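Local coordinates for uncharacterized protein Dfer_1899 (Dyadobacter fermentans, PDB 5HX0), which is of unknown function but has a sialidase-like beta-propeller fold, which suggests, without proving, a role in carbohydrate recognition or breakdown, at residues A[61-66]-A[368-373]; A[92-97]-A[144-149]; A[219-224]-A[237-242]; A[338-343]-A[350-355]. All blocks are in the same frame, centred on the assembly; numbering follows the deposited sequence.

Interaction 1 (A[61-66]-A[368-373])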
loop_
_atom_site.group_PDB
_atom_site.type_symbol
_atom_site.label_atom_id
_atom_site.label_comp_id
_atom_site.label_asym_id
_atom_site.label_seq_id
_atom_site.Cartn_x
_atom_site.Cartn_y
_atom_site.Cartn_z
ATOM N N PRO A 61 -18.055 1.765 -1.814
ATOM C CA PRO A 61 -18.054 1.238 -0.442
ATOM C C PRO A 61 -18.800 -0.083 -0.294
ATOM O O PRO A 61 -19.701 -0.429 -1.071
ATOM C CB PRO A 61 -18.762 2.343 0.348
ATOM C CG PRO A 61 -19.842 2.840 -0.673
ATOM C CD PRO A 61 -19.117 2.784 -2.021
ATOM N N SER A 62 -18.390 -0.853 0.713
ATOM C CA SER A 62 -19.241 -1.900 1.259
ATOM C C SER A 62 -19.156 -1.798 2.774
ATOM O O SER A 62 -18.223 -1.206 3.322
ATOM C CB SER A 62 -18.856 -3.301 0.756
ATOM O OG SER A 62 -17.575 -3.675 1.193
ATOM N N VAL A 63 -20.150 -2.353 3.455
ATOM C CA VAL A 63 -20.253 -2.117 4.896
ATOM C C VAL A 63 -20.946 -3.286 5.584
ATOM O O VAL A 63 -21.884 -3.890 5.044
ATOM C CB VAL A 63 -20.948 -0.755 5.160
ATOM C CG1 VAL A 63 -22.323 -0.687 4.468
ATOM C CG2 VAL A 63 -21.092 -0.491 6.647
ATOM N N ILE A 64 -20.442 -3.624 6.779
ATOM C CA ILE A 64 -20.988 -4.673 7.643
ATOM C C ILE A 64 -21.124 -4.078 9.040
ATOM O O ILE A 64 -20.577 -3.015 9.334
ATOM C CB ILE A 64 -20.080 -5.916 7.678
ATOM C CG1 ILE A 64 -18.701 -5.473 8.191
ATOM C CG2 ILE A 64 -19.947 -6.541 6.258
ATOM C CD1 ILE A 64 -17.814 -6.575 8.658
ATOM N N LYS A 65 -21.870 -4.761 9.904
ATOM C CA LYS A 65 -21.924 -4.405 11.325
ATOM C C LYS A 65 -21.579 -5.647 12.135
ATOM O O LYS A 65 -22.243 -6.675 11.998
ATOM C CB LYS A 65 -23.301 -3.855 11.734
ATOM C CG LYS A 65 -23.350 -3.452 13.212
ATOM C CD LYS A 65 -24.699 -2.832 13.617
ATOM C CE LYS A 65 -25.773 -3.884 13.912
ATOM N NZ LYS A 65 -26.444 -4.495 12.711
ATOM N N LYS A 66 -20.530 -5.563 12.954
ATOM C CA LYS A 66 -20.070 -6.739 13.681
ATOM C C LYS A 66 -20.961 -7.013 14.887
ATOM O O LYS A 66 -21.729 -6.157 15.326
ATOM C CB LYS A 66 -18.628 -6.554 14.151
ATOM C CG LYS A 66 -17.668 -6.281 13.006
ATOM C CD LYS A 66 -16.225 -6.586 13.424
ATOM C CE LYS A 66 -15.745 -5.628 14.460
ATOM N NZ LYS A 66 -14.368 -5.995 14.943
ATOM N N TYR A 368 -22.847 3.203 -6.428
ATOM C CA TYR A 368 -22.439 1.961 -5.777
ATOM C C TYR A 368 -22.936 1.868 -4.325
ATOM O O TYR A 368 -22.130 1.656 -3.414
ATOM C CB TYR A 368 -20.924 1.811 -5.829
ATOM C CG TYR A 368 -20.369 1.416 -7.189
ATOM C CD1 TYR A 368 -20.583 2.204 -8.318
ATOM C CD2 TYR A 368 -19.652 0.231 -7.342
ATOM C CE1 TYR A 368 -20.082 1.840 -9.574
ATOM C CE2 TYR A 368 -19.149 -0.145 -8.579
ATOM C CZ TYR A 368 -19.368 0.661 -9.689
ATOM O OH TYR A 368 -18.853 0.270 -10.906
ATOM N N PRO A 369 -24.237 2.000 -4.092
ATOM C CA PRO A 369 -24.716 1.939 -2.706
ATOM C C PRO A 369 -24.604 0.542 -2.104
ATOM O O PRO A 369 -24.610 -0.481 -2.791
ATOM C CB PRO A 369 -26.181 2.400 -2.800
ATOM C CG PRO A 369 -26.587 1.992 -4.198
ATOM C CD PRO A 369 -25.345 2.210 -5.042
ATOM N N TRP A 370 -24.541 0.527 -0.778
ATOM C CA TRP A 370 -24.424 -0.697 0.004
ATOM C C TRP A 370 -25.058 -0.424 1.360
ATOM O O TRP A 370 -24.641 0.509 2.054
ATOM C CB TRP A 370 -22.941 -1.099 0.150
ATOM C CG TRP A 370 -22.711 -2.531 0.557
ATOM C CD1 TRP A 370 -23.044 -3.118 1.746
ATOM C CD2 TRP A 370 -22.087 -3.546 -0.236
ATOM N NE1 TRP A 370 -22.649 -4.457 1.743
ATOM C CE2 TRP A 370 -22.060 -4.732 0.533
ATOM C CE3 TRP A 370 -21.521 -3.559 -1.517
ATOM C CZ2 TRP A 370 -21.484 -5.920 0.055
ATOM C CZ3 TRP A 370 -20.964 -4.728 -1.983
ATOM C CH2 TRP A 370 -20.945 -5.893 -1.203
ATOM N N ALA A 371 -26.068 -1.208 1.732
ATOM C CA ALA A 371 -26.844 -0.922 2.932
ATOM C C ALA A 371 -26.480 -1.872 4.065
ATOM O O ALA A 371 -26.056 -3.011 3.840
ATOM C CB ALA A 371 -28.346 -1.009 2.655
ATOM N N VAL A 372 -26.674 -1.399 5.292
ATOM C CA VAL A 372 -26.460 -2.210 6.486
ATOM C C VAL A 372 -27.532 -1.855 7.506
ATOM O O VAL A 372 -27.943 -0.694 7.619
ATOM C CB VAL A 372 -25.034 -2.005 7.059
ATOM C CG1 VAL A 372 -24.832 -0.559 7.443
ATOM C CG2 VAL A 372 -24.813 -2.932 8.259
ATOM N N GLN A 373 -27.998 -2.855 8.244
ATOM C CA GLN A 373 -29.003 -2.628 9.280
ATOM C C GLN A 373 -28.314 -2.006 10.489
ATOM O O GLN A 373 -27.355 -2.579 11.014
ATOM C CB GLN A 373 -29.682 -3.942 9.661
ATOM C CG GLN A 373 -30.982 -3.780 10.443
ATOM C CD GLN A 373 -32.139 -3.405 9.538
ATOM O OE1 GLN A 373 -32.274 -3.945 8.437
ATOM N NE2 GLN A 373 -32.965 -2.461 9.985
HETATM O O HOH W 1 -24.385 -4.979 4.742
#
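Ser62 sets its CB over the face of the Trp370 six-membered ring, 3.4 Å from the ring centroid and close to the ring normal, a CH-pi contact. Serine is small enough to let the indole lie this near, and in one of its two conformers its OG probably bonds to Pro127 O and Leu129 N. Trp370 reaches across because its CG lies anti to the backbone N (chi1 -162°). The two strands run almost parallel, 5° apart, as expected for the innermost strands of neighbouring blades of a beta-propeller, here the first blade and the last. Instead of forming a ladder they share a bridging water, which donates to Val63 O and Ala371 O, each at 2.7 Å. The branches of Val63 divide the work: CG1 meets Trp370 CD1 at 3.7 Å, whereas CG2 meets Val372 CG1 at 3.8 Å, the two valines crossing roughly at right angles. Nearer the solvent, Lys65 folds at its last two torsions so that its NZ donates to Gln373 O at 2.7 Å.

Interaction 2 (A[92-97]-A[144-149])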
loop_
_atom_site.group_PDB
_atom_site.type_symbol
_atom_site.label_atom_id
_atom_site.label_comp_id
_atom_site.label_asym_id
_atom_site.label_seq_id
_atom_site.Cartn_x
_atom_site.Cartn_y
_atom_site.Cartn_z
ATOM N N VAL A 92 -8.429 3.892 -12.426
ATOM C CA VAL A 92 -7.219 3.091 -12.268
ATOM C C VAL A 92 -6.121 3.969 -11.687
ATOM O O VAL A 92 -5.977 5.143 -12.058
ATOM C CB VAL A 92 -6.739 2.408 -13.579
ATOM C CG1 VAL A 92 -7.799 1.424 -14.091
ATOM C CG2 VAL A 92 -6.327 3.426 -14.640
ATOM N N ASP A 93 -5.355 3.394 -10.779
ATOM C CA ASP A 93 -4.231 4.084 -10.156
ATOM C C ASP A 93 -3.393 3.033 -9.443
ATOM O O ASP A 93 -3.958 2.259 -8.664
ATOM C CB ASP A 93 -4.732 5.154 -9.166
ATOM C CG ASP A 93 -3.615 6.106 -8.707
ATOM O OD1 ASP A 93 -2.578 5.628 -8.189
ATOM O OD2 ASP A 93 -3.772 7.342 -8.880
ATOM N N PRO A 94 -2.068 2.946 -9.668
ATOM C CA PRO A 94 -1.288 1.902 -8.968
ATOM C C PRO A 94 -1.389 2.000 -7.458
ATOM O O PRO A 94 -1.271 0.982 -6.764
ATOM C CB PRO A 94 0.155 2.146 -9.450
ATOM C CG PRO A 94 0.175 3.638 -9.855
ATOM C CD PRO A 94 -1.204 3.851 -10.458
ATOM N N ASN A 95 -1.652 3.194 -6.923
ATOM C CA ASN A 95 -1.688 3.367 -5.474
ATOM C C ASN A 95 -3.107 3.399 -4.901
ATOM O O ASN A 95 -3.305 3.959 -3.822
ATOM C CB ASN A 95 -0.923 4.626 -5.084
ATOM C CG ASN A 95 0.554 4.501 -5.396
ATOM O OD1 ASN A 95 1.050 5.065 -6.377
ATOM N ND2 ASN A 95 1.253 3.696 -4.599
ATOM N N SER A 96 -4.087 2.790 -5.575
ATOM C CA SER A 96 -5.408 2.648 -4.977
ATOM C C SER A 96 -5.375 1.481 -3.993
ATOM O O SER A 96 -4.977 0.356 -4.348
ATOM C CB SER A 96 -6.497 2.454 -6.041
ATOM O OG SER A 96 -6.359 1.214 -6.749
ATOM N N TYR A 97 -5.725 1.766 -2.744
ATOM C CA TYR A 97 -5.696 0.802 -1.658
ATOM C C TYR A 97 -7.097 0.529 -1.131
ATOM O O TYR A 97 -8.019 1.320 -1.310
ATOM C CB TYR A 97 -4.828 1.301 -0.494
ATOM C CG TYR A 97 -3.404 1.672 -0.878
ATOM C CD1 TYR A 97 -2.752 1.033 -1.924
ATOM C CD2 TYR A 97 -2.722 2.667 -0.183
ATOM C CE1 TYR A 97 -1.426 1.369 -2.272
ATOM C CE2 TYR A 97 -1.409 3.016 -0.514
ATOM C CZ TYR A 97 -0.761 2.374 -1.550
ATOM O OH TYR A 97 0.547 2.746 -1.863
ATOM N N TRP A 144 -5.360 -3.900 -10.933
ATOM C CA TRP A 144 -4.813 -3.342 -12.166
ATOM C C TRP A 144 -3.307 -3.212 -12.027
ATOM O O TRP A 144 -2.827 -2.634 -11.045
ATOM C CB TRP A 144 -5.389 -1.943 -12.452
ATOM C CG TRP A 144 -6.830 -1.956 -12.806
ATOM C CD1 TRP A 144 -7.888 -1.677 -11.982
ATOM C CD2 TRP A 144 -7.384 -2.270 -14.094
ATOM N NE1 TRP A 144 -9.072 -1.799 -12.690
ATOM C CE2 TRP A 144 -8.785 -2.161 -13.984
ATOM C CE3 TRP A 144 -6.826 -2.640 -15.324
ATOM C CZ2 TRP A 144 -9.642 -2.395 -15.068
ATOM C CZ3 TRP A 144 -7.668 -2.870 -16.396
ATOM C CH2 TRP A 144 -9.063 -2.750 -16.264
ATOM N N ALA A 145 -2.562 -3.691 -13.020
ATOM C CA ALA A 145 -1.113 -3.545 -13.001
ATOM C C ALA A 145 -0.679 -2.483 -14.004
ATOM O O ALA A 145 -1.385 -2.183 -14.970
ATOM C CB ALA A 145 -0.430 -4.894 -13.296
ATOM N N PHE A 146 0.501 -1.906 -13.776
ATOM C CA PHE A 146 0.977 -0.805 -14.608
ATOM C C PHE A 146 2.331 -1.202 -15.169
ATOM O O PHE A 146 3.320 -1.239 -14.441
ATOM C CB PHE A 146 1.020 0.501 -13.809
ATOM C CG PHE A 146 -0.361 0.956 -13.385
ATOM C CD1 PHE A 146 -1.006 0.349 -12.318
ATOM C CD2 PHE A 146 -1.037 1.920 -14.111
ATOM C CE1 PHE A 146 -2.321 0.725 -11.956
ATOM C CE2 PHE A 146 -2.330 2.313 -13.752
ATOM C CZ PHE A 146 -2.970 1.708 -12.664
ATOM N N LEU A 147 2.365 -1.500 -16.458
ATOM C CA LEU A 147 3.530 -2.111 -17.073
ATOM C C LEU A 147 4.283 -1.099 -17.918
ATOM O O LEU A 147 3.718 -0.112 -18.399
ATOM C CB LEU A 147 3.126 -3.303 -17.945
ATOM C CG LEU A 147 3.002 -4.660 -17.254
ATOM C CD1 LEU A 147 1.960 -4.623 -16.157
ATOM C CD2 LEU A 147 2.647 -5.735 -18.297
ATOM N N ARG A 148 5.567 -1.373 -18.096
ATOM C CA ARG A 148 6.447 -0.588 -18.947
ATOM C C ARG A 148 6.423 -1.158 -20.354
ATOM O O ARG A 148 5.917 -2.264 -20.571
ATOM C CB ARG A 148 7.851 -0.585 -18.348
ATOM C CG ARG A 148 7.892 0.223 -17.068
ATOM C CD ARG A 148 9.197 0.057 -16.290
ATOM N NE ARG A 148 9.079 0.743 -15.009
ATOM C CZ ARG A 148 9.764 0.431 -13.908
ATOM N NH1 ARG A 148 10.639 -0.579 -13.905
ATOM N NH2 ARG A 148 9.558 1.127 -12.802
ATOM N N PRO A 149 6.941 -0.415 -21.349
ATOM C CA PRO A 149 6.746 -0.844 -22.747
ATOM C C PRO A 149 7.249 -2.242 -23.052
ATOM O O PRO A 149 6.584 -2.966 -23.805
ATOM C CB PRO A 149 7.518 0.219 -23.546
ATOM C CG PRO A 149 7.440 1.435 -22.715
ATOM C CD PRO A 149 7.528 0.939 -21.279
#
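Val92 presses its CG1 branch onto the Trp144 indole, 3.5 Å from the centroid of the five-membered ring and almost exactly on its normal, so that this one methyl meets all five atoms of that ring about equally. Beside it the Phe146 ring is the larger bump, and the bend of segment 92-97 is the hollow that takes it. Phe146 CZ lies 3.9 Å from Val92 CB and 3.5 Å from Asp93 N, while Pro94 CD stands over one face of the phenyl ring, 3.6 Å from its centroid, in a second CH-pi contact. The two side chains cross at about a right angle. The bend itself is a closed turn: Asp93 OD1 accepts from Asn95 N at 2.9 Å, and Ser96 N returns to Asp93 O at 3.1 Å. Proline suits the second position of such a turn because its ring already fixes the required phi. Asp93 OD2 is held in turn by a salt bridge to Arg81. Asn95 ND2 bonds to Pro94 O of the second subunit, and vice versa. The arrangement is an Asx turn combined with a type I beta turn, in a propeller loop at the dimer interface.

Interaction 3 (A[219-224]-A[237-242])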
loop_
_atom_site.group_PDB
_atom_site.type_symbol
_atom_site.label_atom_id
_atom_site.label_comp_id
_atom_site.label_asym_id
_atom_site.label_seq_id
_atom_site.Cartn_x
_atom_site.Cartn_y
_atom_site.Cartn_z
ATOM N N ARG A 219 -23.357 -22.456 2.890
ATOM C CA ARG A 219 -22.662 -22.296 1.623
ATOM C C ARG A 219 -22.653 -20.815 1.219
ATOM O O ARG A 219 -23.600 -20.081 1.501
ATOM C CB ARG A 219 -23.362 -23.183 0.602
ATOM C CG ARG A 219 -23.383 -22.760 -0.809
ATOM C CD ARG A 219 -24.109 -23.861 -1.613
ATOM N NE ARG A 219 -23.402 -25.147 -1.585
ATOM C CZ ARG A 219 -23.605 -26.136 -2.456
ATOM N NH1 ARG A 219 -24.493 -25.993 -3.432
ATOM N NH2 ARG A 219 -22.914 -27.263 -2.357
ATOM N N ILE A 220 -21.561 -20.358 0.599
ATOM C CA ILE A 220 -21.444 -18.954 0.182
ATOM C C ILE A 220 -21.669 -18.859 -1.318
ATOM O O ILE A 220 -20.989 -19.538 -2.097
ATOM C CB ILE A 220 -20.078 -18.352 0.542
ATOM C CG1 ILE A 220 -19.769 -18.567 2.023
ATOM C CG2 ILE A 220 -20.088 -16.833 0.209
ATOM C CD1 ILE A 220 -18.420 -18.063 2.390
ATOM N N LEU A 221 -22.583 -17.981 -1.715
ATOM C CA LEU A 221 -22.937 -17.724 -3.105
ATOM C C LEU A 221 -22.219 -16.471 -3.582
ATOM O O LEU A 221 -22.172 -15.473 -2.867
ATOM C CB LEU A 221 -24.448 -17.515 -3.231
ATOM C CG LEU A 221 -25.285 -18.611 -2.599
ATOM C CD1 LEU A 221 -26.746 -18.208 -2.584
ATOM C CD2 LEU A 221 -25.082 -19.887 -3.389
ATOM N N TRP A 222 -21.690 -16.511 -4.800
ATOM C CA TRP A 222 -20.967 -15.365 -5.350
ATOM C C TRP A 222 -21.213 -15.339 -6.848
ATOM O O TRP A 222 -20.823 -16.279 -7.550
ATOM C CB TRP A 222 -19.468 -15.476 -5.059
ATOM C CG TRP A 222 -18.671 -14.249 -5.394
ATOM C CD1 TRP A 222 -19.141 -12.986 -5.626
ATOM C CD2 TRP A 222 -17.246 -14.188 -5.544
ATOM N NE1 TRP A 222 -18.091 -12.133 -5.907
ATOM C CE2 TRP A 222 -16.917 -12.850 -5.856
ATOM C CE3 TRP A 222 -16.217 -15.138 -5.431
ATOM C CZ2 TRP A 222 -15.604 -12.433 -6.057
ATOM C CZ3 TRP A 222 -14.917 -14.731 -5.631
ATOM C CH2 TRP A 222 -14.614 -13.388 -5.944
ATOM N N VAL A 223 -21.858 -14.290 -7.348
ATOM C CA VAL A 223 -22.050 -14.156 -8.793
ATOM C C VAL A 223 -20.931 -13.286 -9.357
ATOM O O VAL A 223 -20.830 -12.095 -9.030
ATOM C CB VAL A 223 -23.431 -13.587 -9.130
ATOM C CG1 VAL A 223 -23.556 -13.343 -10.650
ATOM C CG2 VAL A 223 -24.517 -14.549 -8.641
ATOM N N VAL A 224 -20.104 -13.879 -10.216
ATOM C CA VAL A 224 -18.907 -13.226 -10.741
ATOM C C VAL A 224 -19.122 -12.868 -12.205
ATOM O O VAL A 224 -20.045 -13.342 -12.870
ATOM C CB VAL A 224 -17.637 -14.092 -10.593
ATOM C CG1 VAL A 224 -17.308 -14.356 -9.117
ATOM C CG2 VAL A 224 -17.784 -15.405 -11.389
ATOM N N ASN A 237 -22.464 -13.390 -16.460
ATOM C CA ASN A 237 -22.434 -13.694 -15.036
ATOM C C ASN A 237 -22.558 -15.196 -14.810
ATOM O O ASN A 237 -23.256 -15.904 -15.552
ATOM C CB ASN A 237 -23.568 -12.982 -14.277
ATOM C CG ASN A 237 -23.288 -11.499 -14.050
ATOM O OD1 ASN A 237 -24.159 -10.662 -14.267
ATOM N ND2 ASN A 237 -22.063 -11.170 -13.618
ATOM N N HIS A 238 -21.899 -15.655 -13.753
ATOM C CA HIS A 238 -21.756 -17.063 -13.420
ATOM C C HIS A 238 -21.752 -17.180 -11.902
ATOM O O HIS A 238 -21.193 -16.323 -11.215
ATOM C CB HIS A 238 -20.465 -17.617 -14.045
ATOM C CG HIS A 238 -20.387 -17.360 -15.514
ATOM N ND1 HIS A 238 -20.911 -18.233 -16.444
ATOM C CD2 HIS A 238 -19.957 -16.283 -16.212
ATOM C CE1 HIS A 238 -20.764 -17.725 -17.656
ATOM N NE2 HIS A 238 -20.194 -16.540 -17.544
ATOM N N LEU A 239 -22.412 -18.212 -11.384
ATOM C CA LEU A 239 -22.486 -18.425 -9.943
ATOM C C LEU A 239 -21.335 -19.313 -9.476
ATOM O O LEU A 239 -21.177 -20.442 -9.960
ATOM C CB LEU A 239 -23.821 -19.058 -9.561
ATOM C CG LEU A 239 -24.020 -19.390 -8.076
ATOM C CD1 LEU A 239 -24.022 -18.129 -7.227
ATOM C CD2 LEU A 239 -25.308 -20.174 -7.880
ATOM N N LEU A 240 -20.549 -18.812 -8.530
ATOM C CA LEU A 240 -19.606 -19.627 -7.785
ATOM C C LEU A 240 -20.173 -19.935 -6.407
ATOM O O LEU A 240 -20.958 -19.169 -5.840
ATOM C CB LEU A 240 -18.252 -18.936 -7.613
ATOM C CG LEU A 240 -17.562 -18.368 -8.851
ATOM C CD1 LEU A 240 -16.189 -17.856 -8.482
ATOM C CD2 LEU A 240 -17.476 -19.409 -9.943
ATOM N N ILE A 241 -19.749 -21.061 -5.861
ATOM C CA ILE A 241 -20.201 -21.510 -4.557
ATOM C C ILE A 241 -18.989 -21.960 -3.756
ATOM O O ILE A 241 -18.112 -22.653 -4.285
ATOM C CB ILE A 241 -21.222 -22.653 -4.714
ATOM C CG1 ILE A 241 -22.527 -22.133 -5.335
ATOM C CG2 ILE A 241 -21.391 -23.358 -3.418
ATOM C CD1 ILE A 241 -23.605 -23.188 -5.475
ATOM N N SER A 242 -18.933 -21.565 -2.484
ATOM C CA SER A 242 -17.884 -22.012 -1.581
ATOM C C SER A 242 -18.502 -22.824 -0.451
ATOM O O SER A 242 -19.409 -22.342 0.230
ATOM C CB SER A 242 -17.098 -20.841 -0.993
ATOM O OG SER A 242 -16.139 -21.356 -0.067
#
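Val224 O is gripped by two donors, the backbone N of His238 and the side-chain ND2 of Asn237, each at 3.1 Å. The amide comes from above the carbonyl plane, 60° out of it, and leaves the more frontal approach to His238 N; ND2 also donates to Asn264 O on the next blade's inner strand. Asparagine fits here because one NH2 can serve both carbonyls. From this end an antiparallel ladder joins the middle strands of a propeller blade, and its shortest rung is Leu240 N to Trp222 O at 2.7 Å. On one face Leu240 CD1 packs against Val224 CG1 at 3.7 Å and lies beside Trp222. On the other, Leu221 CD2 meets Ile241 CG1 at 3.9 Å, and Leu239 CD1 meets Val223 CG2; Leu221 and Val223 also touch strands 262-270 and 276-283. Ile241 CG2 lies over a face of the Arg219 guanidinium, whose NE forms a salt bridge with Asp243. The chemistry suggests a largely apolar core whose alternate peptide groups pair here, others with flanking strands.

Interaction 4 (A[338-343]-A[350-355])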
loop_
_atom_site.group_PDB
_atom_site.type_symbol
_atom_site.label_atom_id
_atom_site.label_comp_id
_atom_site.label_asym_id
_atom_site.label_seq_id
_atom_site.Cartn_x
_atom_site.Cartn_y
_atom_site.Cartn_z
ATOM N N ARG A 338 -31.002 5.662 -5.449
ATOM C CA ARG A 338 -32.402 5.263 -5.304
ATOM C C ARG A 338 -32.494 3.848 -4.727
ATOM O O ARG A 338 -31.494 3.136 -4.592
ATOM C CB ARG A 338 -33.130 5.364 -6.659
ATOM C CG ARG A 338 -33.095 6.798 -7.216
ATOM C CD ARG A 338 -33.804 6.967 -8.547
ATOM N NE ARG A 338 -33.739 8.382 -8.928
ATOM C CZ ARG A 338 -34.680 9.018 -9.615
ATOM N NH1 ARG A 338 -35.771 8.374 -10.015
ATOM N NH2 ARG A 338 -34.528 10.304 -9.897
ATOM N N ALA A 339 -33.719 3.435 -4.401
ATOM C CA ALA A 339 -33.940 2.111 -3.841
ATOM C C ALA A 339 -35.412 1.747 -3.965
ATOM O O ALA A 339 -36.264 2.602 -4.219
ATOM C CB ALA A 339 -33.497 2.047 -2.370
ATOM N N ARG A 340 -35.701 0.456 -3.778
ATOM C CA ARG A 340 -37.080 0.018 -3.622
ATOM C C ARG A 340 -37.102 -1.194 -2.700
ATOM O O ARG A 340 -36.115 -1.916 -2.585
ATOM C CB ARG A 340 -37.739 -0.292 -4.982
ATOM C CG ARG A 340 -36.961 -1.214 -5.906
ATOM C CD ARG A 340 -37.594 -1.252 -7.326
ATOM N NE ARG A 340 -37.367 -0.018 -8.083
ATOM C CZ ARG A 340 -38.101 0.373 -9.122
ATOM N NH1 ARG A 340 -39.127 -0.372 -9.538
ATOM N NH2 ARG A 340 -37.826 1.515 -9.743
ATOM N N ILE A 341 -38.223 -1.402 -2.018
ATOM C CA ILE A 341 -38.338 -2.488 -1.055
ATOM C C ILE A 341 -39.184 -3.583 -1.681
ATOM O O ILE A 341 -40.359 -3.362 -1.991
ATOM C CB ILE A 341 -38.947 -2.004 0.270
ATOM C CG1 ILE A 341 -38.030 -0.971 0.933
ATOM C CG2 ILE A 341 -39.221 -3.203 1.191
ATOM C CD1 ILE A 341 -38.586 -0.447 2.266
ATOM N N LEU A 342 -38.589 -4.755 -1.867
ATOM C CA LEU A 342 -39.259 -5.879 -2.501
ATOM C C LEU A 342 -39.879 -6.783 -1.443
ATOM O O LEU A 342 -39.489 -6.759 -0.272
ATOM C CB LEU A 342 -38.263 -6.668 -3.350
ATOM C CG LEU A 342 -37.410 -5.863 -4.339
ATOM C CD1 LEU A 342 -36.573 -6.812 -5.178
ATOM C CD2 LEU A 342 -38.301 -4.985 -5.226
ATOM N N ASN A 343 -40.861 -7.584 -1.863
ATOM C CA ASN A 343 -41.366 -8.614 -0.962
ATOM C C ASN A 343 -40.270 -9.663 -0.712
ATOM O O ASN A 343 -39.204 -9.652 -1.343
ATOM C CB ASN A 343 -42.653 -9.249 -1.517
ATOM C CG ASN A 343 -42.482 -9.849 -2.919
ATOM O OD1 ASN A 343 -41.403 -10.293 -3.302
ATOM N ND2 ASN A 343 -43.578 -9.871 -3.684
ATOM N N ALA A 350 -41.393 -4.859 -10.188
ATOM C CA ALA A 350 -42.056 -3.959 -11.119
ATOM C C ALA A 350 -43.084 -3.067 -10.447
ATOM O O ALA A 350 -43.399 -2.000 -10.977
ATOM C CB ALA A 350 -42.733 -4.762 -12.234
ATOM N N THR A 351 -43.634 -3.474 -9.304
ATOM C CA THR A 351 -44.655 -2.679 -8.643
ATOM C C THR A 351 -44.165 -1.980 -7.382
ATOM O O THR A 351 -44.884 -1.130 -6.850
ATOM C CB THR A 351 -45.887 -3.550 -8.315
ATOM O OG1 THR A 351 -45.509 -4.691 -7.524
ATOM C CG2 THR A 351 -46.560 -4.024 -9.599
ATOM N N ALA A 352 -42.971 -2.295 -6.898
ATOM C CA ALA A 352 -42.498 -1.683 -5.665
ATOM C C ALA A 352 -42.126 -0.229 -5.937
ATOM O O ALA A 352 -41.383 0.053 -6.890
ATOM C CB ALA A 352 -41.301 -2.455 -5.095
ATOM N N PRO A 353 -42.617 0.712 -5.138
ATOM C CA PRO A 353 -42.390 2.130 -5.439
ATOM C C PRO A 353 -40.942 2.514 -5.192
ATOM O O PRO A 353 -40.303 2.024 -4.262
ATOM C CB PRO A 353 -43.338 2.857 -4.475
ATOM C CG PRO A 353 -43.585 1.884 -3.349
ATOM C CD PRO A 353 -43.505 0.505 -3.976
ATOM N N GLU A 354 -40.433 3.416 -6.028
ATOM C CA GLU A 354 -39.029 3.800 -5.955
ATOM C C GLU A 354 -38.824 4.890 -4.903
ATOM O O GLU A 354 -39.564 5.881 -4.852
ATOM C CB GLU A 354 -38.531 4.268 -7.319
ATOM C CG GLU A 354 -37.052 4.613 -7.360
ATOM C CD GLU A 354 -36.561 4.823 -8.781
ATOM O OE1 GLU A 354 -36.899 5.858 -9.382
ATOM O OE2 GLU A 354 -35.850 3.937 -9.301
ATOM N N ILE A 355 -37.833 4.677 -4.055
ATOM C CA ILE A 355 -37.430 5.597 -3.000
ATOM C C ILE A 355 -36.288 6.429 -3.565
ATOM O O ILE A 355 -35.281 5.871 -4.018
ATOM C CB ILE A 355 -36.973 4.814 -1.752
ATOM C CG1 ILE A 355 -38.077 3.863 -1.276
ATOM C CG2 ILE A 355 -36.502 5.747 -0.651
ATOM C CD1 ILE A 355 -37.600 2.814 -0.285
HETATM O O HOH W 2 -40.322 0.595 -2.079
#
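Glu354 offers one carboxylate oxygen to each of two arginines: OE1 takes Arg338 NH1 at 2.8 Å, and OE2 takes Arg340 NH2 at 3.2 Å. Both guanidinium groups bring their edges to oxygens that are met from above the carboxylate plane, and both planes stand nearly perpendicular to it. Arg338 runs extended past the acid, whereas Arg340 starts with CG between its backbone N and carbonyl carbon (chi1 51°) and then bends at chi3, curling back toward Glu354. Beside the charges, Ala339 and Ile355 exchange two backbone bonds, the shorter from Ile355 N to Ala339 O at 2.6 Å. Farther along, where the strands diverge, a water accepts from Ile341 N and donates to Pro353 O, and Ala352 CB fits against Leu342 CD2 at 3.9 Å. Ile341 CG1 and Ile355 CD1 meet at 4.0 Å, and both residues lean on Val42 of the neighbouring blade. In the second shell Tyr328 OH bonds to both Glu354 OE2 and Arg340 NE, while Tyr330 and Phe309 make cation-pi contacts with Arg338 and Arg340, respectively. A carboxylate shared by two guanidinium groups and a phenol would be expected to stay ionised, and its salt bridges tie the outermost strand to its neighbour.

Overall arrangement
The six antiparallel sheets fit a six-bladed propeller, and the four contacts sample it from centre to rim. Interaction 1 is the innermost, its centre about 10 Å from that of the chain; it joins the first and last blades and so encloses the other three along the sequence. Interaction 2 then links the first blade to the second at the dimer interface, interaction 3 lies inside a middle blade, and interaction 4 forms the outer hairpin of the blade before the last. Interactions 2 and 4 sit on opposite sides, centres about 39 Å apart. The last blade is completed by the N-terminal strand 42-51, so the ring is closed by both chain ends.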